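Local coordinates for DNA ligase (Aquifex aeolicus, PDB 3QWU), which is a putative ATP-dependent nucleic acid ligase that binds adenosine and calcium and probably joins strands through a covalent enzyme-adenylate intermediate, at residues A[67-81]-A[185-198]. Numbering follows the deposited sequence. Where two conformers were deposited one is given.
With ADN (adenosine), chain C; GOL (glycerol), chain E.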
loop_
_atom_site.group_PDB
_atom_site.type_symbol
_atom_site.label_atom_id
_atom_site.label_comp_id
_atom_site.label_asym_id
_atom_site.label_seq_id
_atom_site.Cartn_x
_atom_site.Cartn_y
_atom_site.Cartn_z
ATOM N N LEU A 67 -15.842 -16.521 -14.963
ATOM C CA LEU A 67 -16.877 -17.535 -14.899
ATOM C C LEU A 67 -16.627 -18.630 -15.928
ATOM O O LEU A 67 -16.681 -19.800 -15.624
ATOM C CB LEU A 67 -18.238 -16.898 -15.138
ATOM C CG LEU A 67 -18.785 -16.054 -13.998
ATOM C CD1 LEU A 67 -20.235 -15.717 -14.317
ATOM C CD2 LEU A 67 -18.630 -16.815 -12.714
ATOM N N ARG A 68 -16.291 -18.217 -17.127
ATOM C CA ARG A 68 -15.902 -19.104 -18.203
ATOM C C ARG A 68 -14.645 -19.929 -17.873
ATOM O O ARG A 68 -14.554 -21.078 -18.236
ATOM C CB ARG A 68 -15.716 -18.258 -19.453
ATOM C CG ARG A 68 -15.610 -18.978 -20.739
ATOM C CD ARG A 68 -15.904 -18.009 -21.917
ATOM N NE ARG A 68 -17.358 -17.869 -22.066
ATOM C CZ ARG A 68 -18.016 -16.787 -22.480
ATOM N NH1 ARG A 68 -17.363 -15.678 -22.800
ATOM N NH2 ARG A 68 -19.356 -16.830 -22.575
ATOM N N GLU A 69 -13.694 -19.355 -17.153
ATOM C CA GLU A 69 -12.460 -20.108 -16.834
ATOM C C GLU A 69 -12.597 -21.049 -15.614
ATOM O O GLU A 69 -12.062 -22.153 -15.616
ATOM C CB GLU A 69 -11.283 -19.139 -16.638
ATOM C CG GLU A 69 -9.927 -19.757 -16.225
ATOM C CD GLU A 69 -9.112 -20.319 -17.409
ATOM O OE1 GLU A 69 -9.040 -19.696 -18.491
ATOM O OE2 GLU A 69 -8.514 -21.383 -17.238
ATOM N N GLN A 70 -13.291 -20.616 -14.573
ATOM C CA GLN A 70 -13.216 -21.334 -13.313
ATOM C C GLN A 70 -14.169 -22.519 -13.171
ATOM O O GLN A 70 -13.913 -23.385 -12.350
ATOM C CB GLN A 70 -13.437 -20.386 -12.148
ATOM C CG GLN A 70 -12.334 -19.366 -11.994
ATOM C CD GLN A 70 -10.951 -19.973 -11.809
ATOM O OE1 GLN A 70 -9.979 -19.544 -12.453
ATOM N NE2 GLN A 70 -10.854 -20.957 -10.909
ATOM N N PHE A 71 -15.237 -22.554 -13.970
ATOM C CA PHE A 71 -16.343 -23.493 -13.771
ATOM C C PHE A 71 -16.582 -24.368 -14.985
ATOM O O PHE A 71 -16.581 -23.872 -16.104
ATOM C CB PHE A 71 -17.642 -22.772 -13.364
ATOM C CG PHE A 71 -17.534 -22.046 -12.035
ATOM C CD1 PHE A 71 -17.351 -22.747 -10.855
ATOM C CD2 PHE A 71 -17.591 -20.682 -11.971
ATOM C CE1 PHE A 71 -17.225 -22.077 -9.625
ATOM C CE2 PHE A 71 -17.429 -20.008 -10.747
ATOM C CZ PHE A 71 -17.244 -20.713 -9.578
ATOM N N GLU A 72 -16.778 -25.665 -14.711
ATOM C CA GLU A 72 -16.982 -26.707 -15.706
ATOM C C GLU A 72 -18.412 -27.228 -15.709
ATOM O O GLU A 72 -18.758 -28.046 -16.567
ATOM C CB GLU A 72 -16.163 -27.969 -15.369
ATOM C CG GLU A 72 -14.670 -27.812 -15.235
ATOM C CD GLU A 72 -14.061 -29.076 -14.620
ATOM O OE1 GLU A 72 -14.660 -29.606 -13.628
ATOM O OE2 GLU A 72 -13.014 -29.532 -15.153
ATOM N N ALA A 73 -19.184 -26.847 -14.709
ATOM C CA ALA A 73 -20.559 -27.272 -14.546
ATOM C C ALA A 73 -21.404 -26.039 -14.240
ATOM O O ALA A 73 -20.880 -24.950 -14.083
ATOM C CB ALA A 73 -20.655 -28.302 -13.407
ATOM N N PRO A 74 -22.719 -26.191 -14.188
ATOM C CA PRO A 74 -23.552 -25.106 -13.731
ATOM C C PRO A 74 -23.224 -24.696 -12.316
ATOM O O PRO A 74 -22.609 -25.472 -11.545
ATOM C CB PRO A 74 -24.950 -25.715 -13.736
ATOM C CG PRO A 74 -24.889 -26.847 -14.693
ATOM C CD PRO A 74 -23.508 -27.378 -14.582
ATOM N N PHE A 75 -23.639 -23.485 -11.961
ATOM C CA PHE A 75 -23.315 -22.972 -10.669
ATOM C C PHE A 75 -24.424 -22.115 -10.111
ATOM O O PHE A 75 -25.108 -21.361 -10.822
ATOM C CB PHE A 75 -21.972 -22.197 -10.689
ATOM C CG PHE A 75 -21.899 -21.192 -11.758
ATOM C CD1 PHE A 75 -22.339 -19.901 -11.534
ATOM C CD2 PHE A 75 -21.448 -21.543 -13.024
ATOM C CE1 PHE A 75 -22.302 -18.966 -12.539
ATOM C CE2 PHE A 75 -21.442 -20.636 -14.027
ATOM C CZ PHE A 75 -21.858 -19.316 -13.788
ATOM N N TRP A 76 -24.570 -22.229 -8.807
ATOM C CA TRP A 76 -25.505 -21.416 -8.069
ATOM C C TRP A 76 -24.863 -20.050 -7.714
ATOM O O TRP A 76 -23.696 -19.973 -7.338
ATOM C CB TRP A 76 -25.923 -22.160 -6.794
ATOM C CG TRP A 76 -26.820 -23.351 -7.034
ATOM C CD1 TRP A 76 -26.446 -24.648 -7.140
ATOM C CD2 TRP A 76 -28.237 -23.329 -7.181
ATOM N NE1 TRP A 76 -27.534 -25.448 -7.322
ATOM C CE2 TRP A 76 -28.655 -24.666 -7.358
ATOM C CE3 TRP A 76 -29.201 -22.311 -7.167
ATOM C CZ2 TRP A 76 -29.985 -25.016 -7.531
ATOM C CZ3 TRP A 76 -30.539 -22.666 -7.327
ATOM C CH2 TRP A 76 -30.912 -24.006 -7.524
ATOM N N VAL A 77 -25.660 -19.006 -7.812
ATOM C CA VAL A 77 -25.226 -17.651 -7.505
ATOM C C VAL A 77 -25.944 -17.220 -6.282
ATOM O O VAL A 77 -27.152 -17.273 -6.232
ATOM C CB VAL A 77 -25.503 -16.758 -8.669
ATOM C CG1 VAL A 77 -25.209 -15.311 -8.344
ATOM C CG2 VAL A 77 -24.619 -17.236 -9.862
ATOM N N GLU A 78 -25.181 -16.895 -5.255
ATOM C CA GLU A 78 -25.690 -16.454 -3.948
ATOM C C GLU A 78 -25.200 -15.037 -3.607
ATOM O O GLU A 78 -24.139 -14.655 -4.035
ATOM C CB GLU A 78 -25.200 -17.387 -2.839
ATOM C CG GLU A 78 -25.815 -18.717 -2.920
ATOM C CD GLU A 78 -25.443 -19.605 -1.750
ATOM O OE1 GLU A 78 -24.422 -19.361 -1.064
ATOM O OE2 GLU A 78 -26.212 -20.542 -1.516
ATOM N N GLU A 79 -25.967 -14.291 -2.812
ATOM C CA GLU A 79 -25.547 -12.972 -2.379
ATOM C C GLU A 79 -24.432 -13.111 -1.348
ATOM O O GLU A 79 -24.504 -13.944 -0.454
ATOM C CB GLU A 79 -26.676 -12.154 -1.758
ATOM C CG GLU A 79 -26.145 -10.770 -1.252
ATOM C CD GLU A 79 -27.183 -9.915 -0.503
ATOM O OE1 GLU A 79 -28.304 -10.400 -0.304
ATOM O OE2 GLU A 79 -26.875 -8.763 -0.120
ATOM N N LYS A 80 -23.408 -12.284 -1.520
ATOM C CA LYS A 80 -22.343 -12.162 -0.577
ATOM C C LYS A 80 -22.715 -10.996 0.383
ATOM O O LYS A 80 -22.861 -9.819 0.001
ATOM C CB LYS A 80 -20.991 -11.919 -1.291
ATOM C CG LYS A 80 -19.835 -12.193 -0.335
ATOM C CD LYS A 80 -18.456 -11.832 -0.816
ATOM C CE LYS A 80 -17.449 -11.765 0.437
ATOM N NZ LYS A 80 -18.046 -11.193 1.792
ATOM N N VAL A 81 -22.965 -11.350 1.625
ATOM C CA VAL A 81 -23.455 -10.392 2.607
ATOM C C VAL A 81 -22.230 -9.903 3.382
ATOM O O VAL A 81 -21.369 -10.685 3.818
ATOM C CB VAL A 81 -24.500 -11.038 3.576
ATOM C CG1 VAL A 81 -24.762 -10.105 4.753
ATOM C CG2 VAL A 81 -25.790 -11.341 2.862
ATOM N N VAL A 185 -28.921 -16.450 2.852
ATOM C CA VAL A 185 -28.466 -15.444 1.878
ATOM C C VAL A 185 -29.422 -15.562 0.707
ATOM O O VAL A 185 -30.000 -16.631 0.516
ATOM C CB VAL A 185 -26.975 -15.682 1.477
ATOM C CG1 VAL A 185 -26.043 -15.419 2.685
ATOM C CG2 VAL A 185 -26.743 -17.110 0.962
ATOM N N GLU A 186 -29.674 -14.471 -0.019
ATOM C CA GLU A 186 -30.536 -14.511 -1.196
ATOM C C GLU A 186 -29.922 -15.469 -2.201
ATOM O O GLU A 186 -28.717 -15.436 -2.408
ATOM C CB GLU A 186 -30.703 -13.105 -1.834
ATOM C CG GLU A 186 -31.399 -13.147 -3.242
ATOM C CD GLU A 186 -31.656 -11.794 -3.885
ATOM O OE1 GLU A 186 -31.107 -10.801 -3.405
ATOM O OE2 GLU A 186 -32.402 -11.713 -4.901
ATOM N N ILE A 187 -30.755 -16.305 -2.860
ATOM C CA ILE A 187 -30.278 -17.206 -3.889
ATOM C C ILE A 187 -30.759 -16.640 -5.204
ATOM O O ILE A 187 -31.971 -16.434 -5.383
ATOM C CB ILE A 187 -30.822 -18.595 -3.764
ATOM C CG1 ILE A 187 -30.668 -19.165 -2.339
ATOM C CG2 ILE A 187 -30.143 -19.536 -4.803
ATOM C CD1 ILE A 187 -29.321 -19.916 -2.022
ATOM N N LEU A 188 -29.826 -16.364 -6.127
ATOM C CA LEU A 188 -30.185 -15.755 -7.418
ATOM C C LEU A 188 -30.602 -16.782 -8.452
ATOM O O LEU A 188 -31.386 -16.470 -9.351
ATOM C CB LEU A 188 -29.038 -14.927 -7.979
ATOM C CG LEU A 188 -28.785 -13.580 -7.312
ATOM C CD1 LEU A 188 -30.075 -12.708 -7.332
ATOM C CD2 LEU A 188 -28.154 -13.697 -5.875
ATOM N N GLY A 189 -30.063 -17.997 -8.294
ATOM C CA GLY A 189 -30.434 -19.135 -9.087
ATOM C C GLY A 189 -29.210 -19.906 -9.558
ATOM O O GLY A 189 -28.079 -19.722 -9.056
ATOM N N ARG A 190 -29.461 -20.790 -10.516
ATOM C CA ARG A 190 -28.505 -21.749 -11.039
ATOM C C ARG A 190 -28.200 -21.373 -12.458
ATOM O O ARG A 190 -29.116 -21.206 -13.263
ATOM C CB ARG A 190 -29.139 -23.137 -11.016
ATOM C CG ARG A 190 -28.244 -24.232 -11.492
ATOM C CD ARG A 190 -28.854 -25.513 -11.151
ATOM N NE ARG A 190 -27.914 -26.610 -11.242
ATOM C CZ ARG A 190 -27.634 -27.253 -12.355
ATOM N NH1 ARG A 190 -28.202 -26.882 -13.494
ATOM N NH2 ARG A 190 -26.760 -28.262 -12.326
ATOM N N PHE A 191 -26.918 -21.238 -12.772
ATOM C CA PHE A 191 -26.510 -20.614 -14.036
ATOM C C PHE A 191 -25.406 -21.385 -14.691
ATOM O O PHE A 191 -24.749 -22.197 -14.036
ATOM C CB PHE A 191 -26.029 -19.167 -13.813
ATOM C CG PHE A 191 -27.113 -18.233 -13.357
ATOM C CD1 PHE A 191 -27.927 -17.597 -14.277
ATOM C CD2 PHE A 191 -27.322 -17.998 -12.005
ATOM C CE1 PHE A 191 -28.963 -16.754 -13.846
ATOM C CE2 PHE A 191 -28.320 -17.144 -11.574
ATOM C CZ PHE A 191 -29.142 -16.526 -12.485
ATOM N N THR A 192 -25.201 -21.085 -15.981
ATOM C CA THR A 192 -24.019 -21.510 -16.744
ATOM C C THR A 192 -23.326 -20.289 -17.289
ATOM O O THR A 192 -23.959 -19.215 -17.390
ATOM C CB THR A 192 -24.410 -22.379 -17.979
ATOM O OG1 THR A 192 -25.125 -21.553 -18.903
ATOM C CG2 THR A 192 -25.293 -23.552 -17.584
ATOM N N ALA A 193 -22.055 -20.462 -17.687
ATOM C CA ALA A 193 -21.270 -19.402 -18.351
ATOM C C ALA A 193 -21.591 -19.210 -19.840
ATOM O O ALA A 193 -20.744 -18.774 -20.604
ATOM C CB ALA A 193 -19.732 -19.642 -18.171
ATOM N N SER A 194 -22.816 -19.484 -20.251
ATOM C CA SER A 194 -23.241 -19.255 -21.633
ATOM C C SER A 194 -23.441 -17.772 -21.940
ATOM O O SER A 194 -23.329 -16.927 -21.077
ATOM C CB SER A 194 -24.550 -20.000 -21.874
ATOM O OG SER A 194 -25.377 -19.873 -20.720
ATOM N N GLU A 195 -23.737 -17.443 -23.187
ATOM C CA GLU A 195 -24.058 -16.060 -23.514
ATOM C C GLU A 195 -25.202 -15.585 -22.614
ATOM O O GLU A 195 -25.101 -14.537 -21.990
ATOM C CB GLU A 195 -24.453 -15.910 -24.986
ATOM C CG GLU A 195 -24.048 -14.572 -25.634
ATOM C CD GLU A 195 -24.367 -14.539 -27.164
ATOM O OE1 GLU A 195 -24.471 -15.621 -27.780
ATOM O OE2 GLU A 195 -24.491 -13.429 -27.746
ATOM N N GLU A 196 -26.269 -16.376 -22.515
ATOM C CA GLU A 196 -27.469 -15.967 -21.752
ATOM C C GLU A 196 -27.177 -15.890 -20.280
ATOM O O GLU A 196 -27.473 -14.885 -19.635
ATOM C CB GLU A 196 -28.694 -16.889 -21.972
ATOM C CG GLU A 196 -29.882 -16.199 -22.689
ATOM C CD GLU A 196 -30.028 -14.689 -22.341
ATOM O OE1 GLU A 196 -30.139 -14.341 -21.143
ATOM O OE2 GLU A 196 -30.038 -13.851 -23.276
ATOM N N GLY A 197 -26.575 -16.944 -19.738
ATOM C CA GLY A 197 -26.124 -16.920 -18.328
ATOM C C GLY A 197 -25.346 -15.649 -17.999
ATOM O O GLY A 197 -25.635 -14.923 -17.019
ATOM N N ILE A 198 -24.387 -15.319 -18.846
ATOM C CA ILE A 198 -23.566 -14.166 -18.578
ATOM C C ILE A 198 -24.376 -12.898 -18.623
ATOM O O ILE A 198 -24.125 -12.005 -17.812
ATOM C CB ILE A 198 -22.378 -14.051 -19.577
ATOM C CG1 ILE A 198 -21.405 -15.227 -19.383
ATOM C CG2 ILE A 198 -21.648 -12.709 -19.442
ATOM C CD1 ILE A 198 -20.796 -15.307 -17.988
HETATM O "O5'" ADN C . -14.391 -15.312 2.066
HETATM C "C5'" ADN C . -15.702 -14.870 1.711
HETATM C "C4'" ADN C . -16.468 -14.483 2.970
HETATM O "O4'" ADN C . -17.739 -13.840 2.647
HETATM C "C3'" ADN C . -16.816 -15.715 3.793
HETATM O "O3'" ADN C . -15.834 -16.095 4.753
HETATM C "C2'" ADN C . -18.153 -15.361 4.435
HETATM O "O2'" ADN C . -17.978 -14.963 5.784
HETATM C "C1'" ADN C . -18.736 -14.206 3.624
HETATM N N9 ADN C . -19.974 -14.544 2.903
HETATM C C8 ADN C . -21.029 -13.704 2.793
HETATM N N7 ADN C . -22.042 -14.245 2.075
HETATM C C5 ADN C . -21.588 -15.467 1.692
HETATM C C6 ADN C . -22.141 -16.549 0.872
HETATM N N6 ADN C . -23.394 -16.378 0.363
HETATM N N1 ADN C . -21.402 -17.691 0.715
HETATM C C2 ADN C . -20.150 -17.796 1.247
HETATM N N3 ADN C . -19.566 -16.811 1.988
HETATM C C4 ADN C . -20.238 -15.666 2.242
HETATM C C1 GOL E . -29.578 -11.615 2.339
HETATM O O1 GOL E . -28.757 -12.098 1.294
HETATM C C2 GOL E . -31.006 -11.494 1.832
HETATM O O2 GOL E . -31.862 -12.218 2.679
HETATM C C3 GOL E . -31.457 -10.050 1.590
HETATM O O3 GOL E . -32.768 -9.749 2.066
#
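The Trp76 indole carries the aliphatic part of Arg190 on one face: CB of Arg190 stands 3.7 Å from the centroid of the Trp76 six-membered ring, almost on its normal, a CH-pi contact. With CG anti to the backbone N (chi1 -178°), the long methylene chain of arginine can cover the indole while its charged end goes on to pair with Asp221. The guanidinium, turned 72° from the ring, receives Pro74 CB over one face and has Trp76 NE1 near its edge. Phe71 CD2 lies over one face of the Phe75 ring and Phe191 O over the opposite face, both toward the rim, while Ala73 O lies at its edge. That same Phe191 O accepts from Phe75 N at 2.7 Å.

Strands 75-80 and 187-191 pair antiparallel. Val77 N donates to Gly189 O and Val77 O accepts from Leu188 N, both at 2.8 Å, across a beta bulge where Gly189 adopts a positive phi (135°) that glycine tolerates easily. On the face shared with Phe75, branched Val77 fits CG2 against Phe191 CD2 at 3.5 Å.

Beyond the bulge, Glu79 N bonds to Glu186 O, and Glu79 O takes the adenosine N6 at 2.8 Å, beside Val185. Lys80 NZ reaches adenosine O4'. Strand 187-191 thus edges the sheet whose strand 75-80 leads into the adenosine pocket, consistent with the nucleotidyltransferase fold of ATP-dependent ligases.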